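Local coordinates for protein elongation factor G (Thermus thermophilus, PDB 2DY1) that binds GTP and a magnesium ion and, as in other members of its family, probably hydrolyses GTP as a translation elongation factor, at residues G171-F176 with A191-E196; L423-H428 with V447-P452; E514-A519 with L558-V563. One frame throughout, in Å; residues are numbered along the deposited sequence.

The three interactions lie in three different domains and share no helix or strand. Interaction 1 is in the GTP-binding domain, interaction 2 in domain III and interaction 3 in domain IV. Their centres spread widely, with about 84 Å between those of interactions 1 and 3 and about 33 Å between those of 2 and 3. All three are largely buried. Interaction 1 joins a strand to a loop, and interaction 2 joins two strands and a proline two residues beyond one of them. Both are purely apolar and small. Interaction 3 packs helix on helix and buries the most surface. It adds a polar contact, where a lysine bonds to a backbone carbonyl beside a buried phenylalanine.

Interaction 1 (G171-F176 with A191-E196)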
loop_
_atom_site.group_PDB
_atom_site.type_symbol
_atom_site.label_atom_id
_atom_site.label_comp_id
_atom_site.label_asym_id
_atom_site.label_seq_id
_atom_site.Cartn_x
_atom_site.Cartn_y
_atom_site.Cartn_z
ATOM N N GLY A 171 -19.078 -15.376 27.829
ATOM C CA GLY A 171 -18.930 -16.532 26.972
ATOM C C GLY A 171 -19.663 -16.497 25.654
ATOM O O GLY A 171 -20.018 -15.439 25.132
ATOM N N LEU A 172 -19.905 -17.701 25.140
ATOM C CA LEU A 172 -20.520 -17.879 23.841
ATOM C C LEU A 172 -21.701 -18.817 23.842
ATOM O O LEU A 172 -21.752 -19.774 24.618
ATOM C CB LEU A 172 -19.505 -18.512 22.867
ATOM C CG LEU A 172 -18.137 -17.881 22.645
ATOM C CD1 LEU A 172 -17.379 -18.675 21.590
ATOM C CD2 LEU A 172 -18.336 -16.442 22.195
ATOM N N ILE A 173 -22.646 -18.514 22.966
ATOM C CA ILE A 173 -23.788 -19.387 22.722
ATOM C C ILE A 173 -23.551 -19.805 21.276
ATOM O O ILE A 173 -23.551 -18.966 20.357
ATOM C CB ILE A 173 -25.139 -18.650 22.819
ATOM C CG1 ILE A 173 -25.378 -18.184 24.251
ATOM C CG2 ILE A 173 -26.286 -19.601 22.400
ATOM C CD1 ILE A 173 -26.582 -17.275 24.393
ATOM N N ASP A 174 -23.310 -21.094 21.074
ATOM C CA ASP A 174 -23.060 -21.618 19.739
ATOM C C ASP A 174 -24.447 -21.883 19.163
ATOM O O ASP A 174 -25.117 -22.829 19.567
ATOM C CB ASP A 174 -22.238 -22.900 19.854
ATOM C CG ASP A 174 -22.008 -23.551 18.519
ATOM O OD1 ASP A 174 -22.982 -24.133 18.005
ATOM O OD2 ASP A 174 -20.875 -23.469 17.984
ATOM N N VAL A 175 -24.877 -21.010 18.250
ATOM C CA VAL A 175 -26.228 -21.066 17.678
ATOM C C VAL A 175 -26.636 -22.412 17.129
ATOM O O VAL A 175 -27.713 -22.927 17.445
ATOM C CB VAL A 175 -26.393 -20.011 16.553
ATOM C CG1 VAL A 175 -27.779 -20.078 15.965
ATOM C CG2 VAL A 175 -26.124 -18.626 17.102
ATOM N N PHE A 176 -25.778 -22.976 16.297
ATOM C CA PHE A 176 -26.058 -24.261 15.666
ATOM C C PHE A 176 -26.406 -25.398 16.628
ATOM O O PHE A 176 -27.404 -26.106 16.423
ATOM C CB PHE A 176 -24.859 -24.691 14.820
ATOM C CG PHE A 176 -25.103 -25.936 14.007
ATOM C CD1 PHE A 176 -25.599 -25.850 12.711
ATOM C CD2 PHE A 176 -24.825 -27.193 14.533
ATOM C CE1 PHE A 176 -25.812 -27.002 11.947
ATOM C CE2 PHE A 176 -25.035 -28.353 13.780
ATOM C CZ PHE A 176 -25.528 -28.255 12.486
ATOM N N ALA A 191 -22.317 -24.162 29.879
ATOM C CA ALA A 191 -23.293 -23.445 30.670
ATOM C C ALA A 191 -24.637 -23.651 30.003
ATOM O O ALA A 191 -24.720 -24.147 28.868
ATOM C CB ALA A 191 -22.940 -21.950 30.715
ATOM N N GLU A 192 -25.710 -23.278 30.694
ATOM C CA GLU A 192 -27.033 -23.419 30.112
ATOM C C GLU A 192 -27.351 -22.179 29.299
ATOM O O GLU A 192 -26.876 -21.089 29.629
ATOM C CB GLU A 192 -28.090 -23.532 31.219
ATOM C CG GLU A 192 -27.923 -24.726 32.098
ATOM C CD GLU A 192 -28.592 -25.947 31.513
ATOM O OE1 GLU A 192 -28.894 -25.946 30.299
ATOM O OE2 GLU A 192 -28.811 -26.909 32.268
ATOM N N VAL A 193 -28.134 -22.339 28.235
ATOM C CA VAL A 193 -28.557 -21.181 27.458
ATOM C C VAL A 193 -29.593 -20.547 28.383
ATOM O O VAL A 193 -30.547 -21.216 28.804
ATOM C CB VAL A 193 -29.259 -21.570 26.144
ATOM C CG1 VAL A 193 -29.858 -20.324 25.509
ATOM C CG2 VAL A 193 -28.267 -22.233 25.183
ATOM N N PRO A 194 -29.410 -19.264 28.738
ATOM C CA PRO A 194 -30.377 -18.620 29.629
ATOM C C PRO A 194 -31.813 -18.731 29.088
ATOM O O PRO A 194 -32.045 -18.544 27.897
ATOM C CB PRO A 194 -29.894 -17.172 29.674
ATOM C CG PRO A 194 -28.426 -17.294 29.467
ATOM C CD PRO A 194 -28.329 -18.330 28.371
ATOM N N PRO A 195 -32.784 -19.012 29.967
ATOM C CA PRO A 195 -34.207 -19.155 29.617
ATOM C C PRO A 195 -34.719 -17.968 28.790
ATOM O O PRO A 195 -35.400 -18.129 27.770
ATOM C CB PRO A 195 -34.887 -19.235 30.984
ATOM C CG PRO A 195 -33.847 -19.878 31.840
ATOM C CD PRO A 195 -32.571 -19.214 31.409
ATOM N N GLU A 196 -34.377 -16.771 29.237
ATOM C CA GLU A 196 -34.797 -15.555 28.557
ATOM C C GLU A 196 -34.179 -15.354 27.177
ATOM O O GLU A 196 -34.616 -14.483 26.431
ATOM C CB GLU A 196 -34.472 -14.356 29.438
ATOM C CG GLU A 196 -35.212 -14.389 30.757
ATOM C CD GLU A 196 -34.624 -13.439 31.772
ATOM O OE1 GLU A 196 -34.693 -12.209 31.552
ATOM O OE2 GLU A 196 -34.086 -13.925 32.788
#
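I173 meets V193 and P194 on one face of the large mixed sheet of the GTP-binding domain, which has a P-loop NTPase fold. The strands here are an antiparallel extension of that sheet, inserted in the sequence between helix 142-153 and strand 248-252. This is consistent with the G' insertion known in EF-G. Strand 179-184 separates strand 168-174 from the edge strand 187-191. The chain leaves the edge strand at A191 and folds back over the sheet, which brings V193 within 7.0 Å of I173, measured CA to CA.

I173 gives the most surface to the contact. It reaches the loop with two branches. CG1 sits beside the backbone N (chi1 -66°), and the chain runs on extended to CD1. This sends CD1 to the proline, while CG2 remains for the valine. V193 answers with CG2, the methyl beside its own backbone N. No hydrogen bond joins the two segments, so the contact rests on shape and apolar burial, about 90 Å² in all.

Helix 198-213 closes over the same face, where V201 touches both I173 and V193. P194 also rests on L163 of strand 156-165. R198 bonds to the carbonyl oxygen of V193, which ties the loop to the start of the helix. Backbone bonds hold I173 to L161 in the sheet.

Both direct contacts are loose van der Waals ones. I173 CG2 lies 4.3 Å from V193 CG2, and I173 CD1 lies 4.5 Å from P194 CD, the ring carbon next to the proline nitrogen.

Interaction 2 (L423-H428 with V447-P452); sequences LLLWGH and VEFSVP
L424 touches P452, the second residue after strand 447-450. The leucine keeps CG beside its backbone N and anti to the carbonyl carbon (chi1 -57°). Its CD2 methyl then lies against the proline ring, 4.0 Å from P452 CB and equally near P452 CG. The two side chains cross at a slant. Their backbones stay well apart, with L424 CA 7.6 Å from P452 CA.

L425 comes next and turns to the other face of the strand. With CG anti to the backbone N (chi1 -178°), it extends CD2 toward the ring of F449. The methyl approaches obliquely, L425 CD2 lying 4.3 Å from F449 CZ. L387 of strand 383-389 touches both L425 and F449. So does L433 of helix 430-442, so this pair lies between sheet and helix. W426 lies on the same face of the strand as L424; its NE1 bonds to E415 and its ring meets K413 in a cation-pi contact.

No hydrogen bond links the two segments, because strand 383-389 runs between them. L423, L425 and G427 each pair with that central strand through their backbones. Strands 423-427 and 447-450 flank it, both antiparallel to it and so parallel to each other. Helix 430-442 connects them in a beta-alpha-beta crossover. With helix 392-408, this gives a beta-alpha-beta-beta-alpha-beta order and an antiparallel sheet of strand order 2-3-1-4, the ferredoxin-like fold expected of EF-G domain III.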
loop_
_atom_site.group_PDB
_atom_site.type_symbol
_atom_site.label_atom_id
_atom_site.label_comp_id
_atom_site.label_asym_id
_atom_site.label_seq_id
_atom_site.Cartn_x
_atom_site.Cartn_y
_atom_site.Cartn_z
ATOM N N LEU A 423 16.762 13.736 -3.981
ATOM C CA LEU A 423 16.539 12.299 -3.873
ATOM C C LEU A 423 15.222 12.205 -3.096
ATOM O O LEU A 423 15.151 12.579 -1.924
ATOM C CB LEU A 423 17.666 11.630 -3.086
ATOM C CG LEU A 423 17.463 10.138 -2.823
ATOM C CD1 LEU A 423 17.392 9.387 -4.156
ATOM C CD2 LEU A 423 18.579 9.608 -1.967
ATOM N N LEU A 424 14.179 11.699 -3.741
ATOM C CA LEU A 424 12.882 11.634 -3.087
ATOM C C LEU A 424 12.512 10.241 -2.663
ATOM O O LEU A 424 12.822 9.272 -3.349
ATOM C CB LEU A 424 11.783 12.148 -4.014
ATOM C CG LEU A 424 11.912 13.565 -4.580
ATOM C CD1 LEU A 424 10.686 13.857 -5.420
ATOM C CD2 LEU A 424 12.051 14.588 -3.432
ATOM N N LEU A 425 11.863 10.159 -1.508
ATOM C CA LEU A 425 11.342 8.896 -0.993
ATOM C C LEU A 425 9.826 9.095 -0.970
ATOM O O LEU A 425 9.322 10.073 -0.421
ATOM C CB LEU A 425 11.836 8.609 0.418
ATOM C CG LEU A 425 11.348 7.251 0.979
ATOM C CD1 LEU A 425 11.926 6.093 0.174
ATOM C CD2 LEU A 425 11.778 7.134 2.432
ATOM N N TRP A 426 9.099 8.195 -1.617
ATOM C CA TRP A 426 7.645 8.268 -1.658
ATOM C C TRP A 426 7.059 7.165 -0.807
ATOM O O TRP A 426 7.454 6.004 -0.943
ATOM C CB TRP A 426 7.137 8.061 -3.066
ATOM C CG TRP A 426 7.479 9.127 -4.019
ATOM C CD1 TRP A 426 8.637 9.262 -4.734
ATOM C CD2 TRP A 426 6.607 10.165 -4.449
ATOM N NE1 TRP A 426 8.526 10.323 -5.599
ATOM C CE2 TRP A 426 7.290 10.896 -5.446
ATOM C CE3 TRP A 426 5.309 10.550 -4.091
ATOM C CZ2 TRP A 426 6.716 11.994 -6.095
ATOM C CZ3 TRP A 426 4.734 11.638 -4.736
ATOM C CH2 TRP A 426 5.439 12.349 -5.730
ATOM N N GLY A 427 6.106 7.521 0.049
ATOM C CA GLY A 427 5.480 6.544 0.922
ATOM C C GLY A 427 3.968 6.667 0.916
ATOM O O GLY A 427 3.405 7.486 0.175
ATOM N N HIS A 428 3.317 5.887 1.773
ATOM C CA HIS A 428 1.861 5.867 1.815
ATOM C C HIS A 428 1.214 6.661 2.916
ATOM O O HIS A 428 -0.004 6.593 3.096
ATOM C CB HIS A 428 1.386 4.404 1.856
ATOM C CG HIS A 428 1.560 3.697 0.543
ATOM N ND1 HIS A 428 2.698 2.994 0.201
ATOM C CD2 HIS A 428 0.746 3.639 -0.534
ATOM C CE1 HIS A 428 2.568 2.528 -1.032
ATOM N NE2 HIS A 428 1.391 2.905 -1.496
ATOM N N VAL A 447 18.982 9.701 8.738
ATOM C CA VAL A 447 18.561 10.495 7.589
ATOM C C VAL A 447 17.518 11.495 8.042
ATOM O O VAL A 447 16.862 11.299 9.065
ATOM C CB VAL A 447 17.939 9.620 6.470
ATOM C CG1 VAL A 447 18.882 8.480 6.128
ATOM C CG2 VAL A 447 16.574 9.104 6.904
ATOM N N GLU A 448 17.391 12.588 7.303
ATOM C CA GLU A 448 16.391 13.594 7.641
ATOM C C GLU A 448 15.516 13.810 6.421
ATOM O O GLU A 448 15.999 13.719 5.294
ATOM C CB GLU A 448 17.059 14.931 7.988
ATOM C CG GLU A 448 18.262 14.821 8.928
ATOM C CD GLU A 448 17.943 14.011 10.151
ATOM O OE1 GLU A 448 16.816 14.148 10.671
ATOM O OE2 GLU A 448 18.817 13.238 10.594
ATOM N N PHE A 449 14.241 14.111 6.658
ATOM C CA PHE A 449 13.290 14.403 5.587
ATOM C C PHE A 449 13.023 15.906 5.518
ATOM O O PHE A 449 12.999 16.587 6.546
ATOM C CB PHE A 449 11.929 13.744 5.857
ATOM C CG PHE A 449 11.966 12.250 5.961
ATOM C CD1 PHE A 449 12.952 11.505 5.342
ATOM C CD2 PHE A 449 10.931 11.581 6.617
ATOM C CE1 PHE A 449 12.910 10.116 5.362
ATOM C CE2 PHE A 449 10.883 10.189 6.639
ATOM C CZ PHE A 449 11.868 9.458 6.011
ATOM N N SER A 450 12.820 16.421 4.308
ATOM C CA SER A 450 12.434 17.818 4.139
ATOM C C SER A 450 11.292 17.872 3.118
ATOM O O SER A 450 11.023 16.897 2.409
ATOM C CB SER A 450 13.610 18.670 3.657
ATOM O OG SER A 450 14.007 18.317 2.348
ATOM N N VAL A 451 10.589 18.999 3.059
ATOM C CA VAL A 451 9.521 19.146 2.090
ATOM C C VAL A 451 10.225 19.296 0.742
ATOM O O VAL A 451 11.157 20.097 0.606
ATOM C CB VAL A 451 8.691 20.419 2.355
ATOM C CG1 VAL A 451 7.628 20.581 1.281
ATOM C CG2 VAL A 451 8.043 20.344 3.742
ATOM N N PRO A 452 9.800 18.528 -0.273
ATOM C CA PRO A 452 10.448 18.636 -1.587
ATOM C C PRO A 452 10.361 20.039 -2.170
ATOM O O PRO A 452 9.383 20.759 -1.949
ATOM C CB PRO A 452 9.657 17.653 -2.457
ATOM C CG PRO A 452 9.172 16.608 -1.450
ATOM C CD PRO A 452 8.768 17.476 -0.266
#

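Interaction 3 (E514-A519 with L558-V563); sequences EGIKEA and LAFKKV
F560 turns one side of its ring to I516 and A519 of the facing helix. Its CG is anti to the backbone N (chi1 -176°), which carries the ring toward that helix. The A519 methyl approaches obliquely, with A519 CB 3.7 Å from F560 CD1. I516 crosses the ring at about a right angle. Its CG2, anti to its own backbone N, puts I516 CG2 3.9 Å from F560 CD2. The I516 carbonyl oxygen sits over one face of the ring, offset toward the rim.

The helices 509-520 and 549-566 belong to domain IV, whose fold is related to ribosomal protein S5. Their local axes approach to 8.7 Å and cross at -47°. L485 and L487 of strand 477-489 lie beneath them, and the F560 ring also meets F533.

K561 bends at chi2 and then runs extended across A519. K561 CE lies 3.6 Å from A519 CB. K561 NZ donates to A519 O at 3.0 Å, in the carbonyl plane, on a lone pair, at 123° to the C=O. An alanine here takes away the amine, and the A519 carbonyl would probably be left without this partner and the A519 methyl less covered. K561 NZ also makes a weak bond to the K522 carbonyl.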
loop_
_atom_site.group_PDB
_atom_site.type_symbol
_atom_site.label_atom_id
_atom_site.label_comp_id
_atom_site.label_asym_id
_atom_site.label_seq_id
_atom_site.Cartn_x
_atom_site.Cartn_y
_atom_site.Cartn_z
ATOM N N GLU A 514 19.037 20.905 -30.454
ATOM C CA GLU A 514 19.667 20.449 -29.207
ATOM C C GLU A 514 20.104 21.628 -28.349
ATOM O O GLU A 514 19.881 21.648 -27.143
ATOM C CB GLU A 514 20.903 19.594 -29.502
ATOM C CG GLU A 514 20.647 18.157 -29.896
ATOM C CD GLU A 514 21.949 17.414 -30.178
ATOM O OE1 GLU A 514 22.900 17.551 -29.371
ATOM O OE2 GLU A 514 22.020 16.697 -31.201
ATOM N N GLY A 515 20.759 22.606 -28.978
ATOM C CA GLY A 515 21.224 23.780 -28.261
ATOM C C GLY A 515 20.105 24.599 -27.648
ATOM O O GLY A 515 20.247 25.173 -26.573
ATOM N N ILE A 516 18.984 24.690 -28.352
ATOM C CA ILE A 516 17.846 25.426 -27.825
ATOM C C ILE A 516 17.275 24.661 -26.641
ATOM O O ILE A 516 16.986 25.251 -25.600
ATOM C CB ILE A 516 16.738 25.619 -28.910
ATOM C CG1 ILE A 516 17.171 26.732 -29.875
ATOM C CG2 ILE A 516 15.409 25.970 -28.249
ATOM C CD1 ILE A 516 16.737 26.497 -31.316
ATOM N N LYS A 517 17.115 23.349 -26.796
ATOM C CA LYS A 517 16.572 22.556 -25.701
ATOM C C LYS A 517 17.480 22.627 -24.470
ATOM O O LYS A 517 17.001 22.730 -23.341
ATOM C CB LYS A 517 16.361 21.107 -26.135
ATOM C CG LYS A 517 15.158 20.902 -27.058
ATOM C CD LYS A 517 15.046 19.432 -27.452
ATOM C CE LYS A 517 13.774 19.144 -28.225
ATOM N NZ LYS A 517 13.677 17.702 -28.599
ATOM N N GLU A 518 18.790 22.606 -24.687
ATOM C CA GLU A 518 19.726 22.671 -23.571
ATOM C C GLU A 518 19.651 24.001 -22.825
ATOM O O GLU A 518 19.647 24.026 -21.592
ATOM C CB GLU A 518 21.149 22.381 -24.073
ATOM C CG GLU A 518 21.266 20.962 -24.649
ATOM C CD GLU A 518 22.583 20.681 -25.366
ATOM O OE1 GLU A 518 23.287 21.641 -25.745
ATOM O OE2 GLU A 518 22.900 19.488 -25.566
ATOM N N ALA A 519 19.554 25.109 -23.556
ATOM C CA ALA A 519 19.477 26.411 -22.918
ATOM C C ALA A 519 18.129 26.578 -22.233
ATOM O O ALA A 519 18.005 27.318 -21.254
ATOM C CB ALA A 519 19.676 27.525 -23.952
ATOM N N LEU A 558 23.167 30.462 -27.262
ATOM C CA LEU A 558 23.371 31.896 -27.092
ATOM C C LEU A 558 22.166 32.649 -27.605
ATOM O O LEU A 558 21.714 33.617 -26.986
ATOM C CB LEU A 558 24.626 32.347 -27.851
ATOM C CG LEU A 558 25.980 31.913 -27.283
ATOM C CD1 LEU A 558 27.104 32.426 -28.182
ATOM C CD2 LEU A 558 26.140 32.467 -25.869
ATOM N N ALA A 559 21.634 32.198 -28.742
ATOM C CA ALA A 559 20.465 32.837 -29.318
ATOM C C ALA A 559 19.287 32.688 -28.362
ATOM O O ALA A 559 18.564 33.647 -28.113
ATOM C CB ALA A 559 20.137 32.218 -30.692
ATOM N N PHE A 560 19.093 31.491 -27.813
ATOM C CA PHE A 560 17.981 31.299 -26.892
ATOM C C PHE A 560 18.071 32.225 -25.671
ATOM O O PHE A 560 17.100 32.891 -25.307
ATOM C CB PHE A 560 17.898 29.836 -26.438
ATOM C CG PHE A 560 16.709 29.558 -25.565
ATOM C CD1 PHE A 560 16.783 29.746 -24.185
ATOM C CD2 PHE A 560 15.491 29.188 -26.128
ATOM C CE1 PHE A 560 15.649 29.575 -23.370
ATOM C CE2 PHE A 560 14.349 29.017 -25.325
ATOM C CZ PHE A 560 14.436 29.213 -23.947
ATOM N N LYS A 561 19.239 32.275 -25.042
ATOM C CA LYS A 561 19.412 33.129 -23.866
ATOM C C LYS A 561 19.128 34.601 -24.160
ATOM O O LYS A 561 18.419 35.273 -23.406
ATOM C CB LYS A 561 20.834 32.991 -23.322
ATOM C CG LYS A 561 21.242 31.572 -22.969
ATOM C CD LYS A 561 20.437 31.012 -21.802
ATOM C CE LYS A 561 20.997 29.663 -21.352
ATOM N NZ LYS A 561 20.251 29.086 -20.197
ATOM N N LYS A 562 19.679 35.106 -25.261
ATOM C CA LYS A 562 19.470 36.501 -25.636
ATOM C C LYS A 562 18.008 36.796 -25.932
ATOM O O LYS A 562 17.434 37.754 -25.420
ATOM C CB LYS A 562 20.309 36.834 -26.877
ATOM C CG LYS A 562 20.070 38.233 -27.428
ATOM C CD LYS A 562 20.796 38.455 -28.759
ATOM C CE LYS A 562 22.293 38.145 -28.655
ATOM N NZ LYS A 562 23.041 38.451 -29.926
ATOM N N VAL A 563 17.394 35.958 -26.764
ATOM C CA VAL A 563 16.015 36.196 -27.141
ATOM C C VAL A 563 14.999 36.039 -26.012
ATOM O O VAL A 563 14.073 36.842 -25.896
ATOM C CB VAL A 563 15.622 35.293 -28.341
ATOM C CG1 VAL A 563 14.208 35.616 -28.799
ATOM C CG2 VAL A 563 16.610 35.517 -29.490
#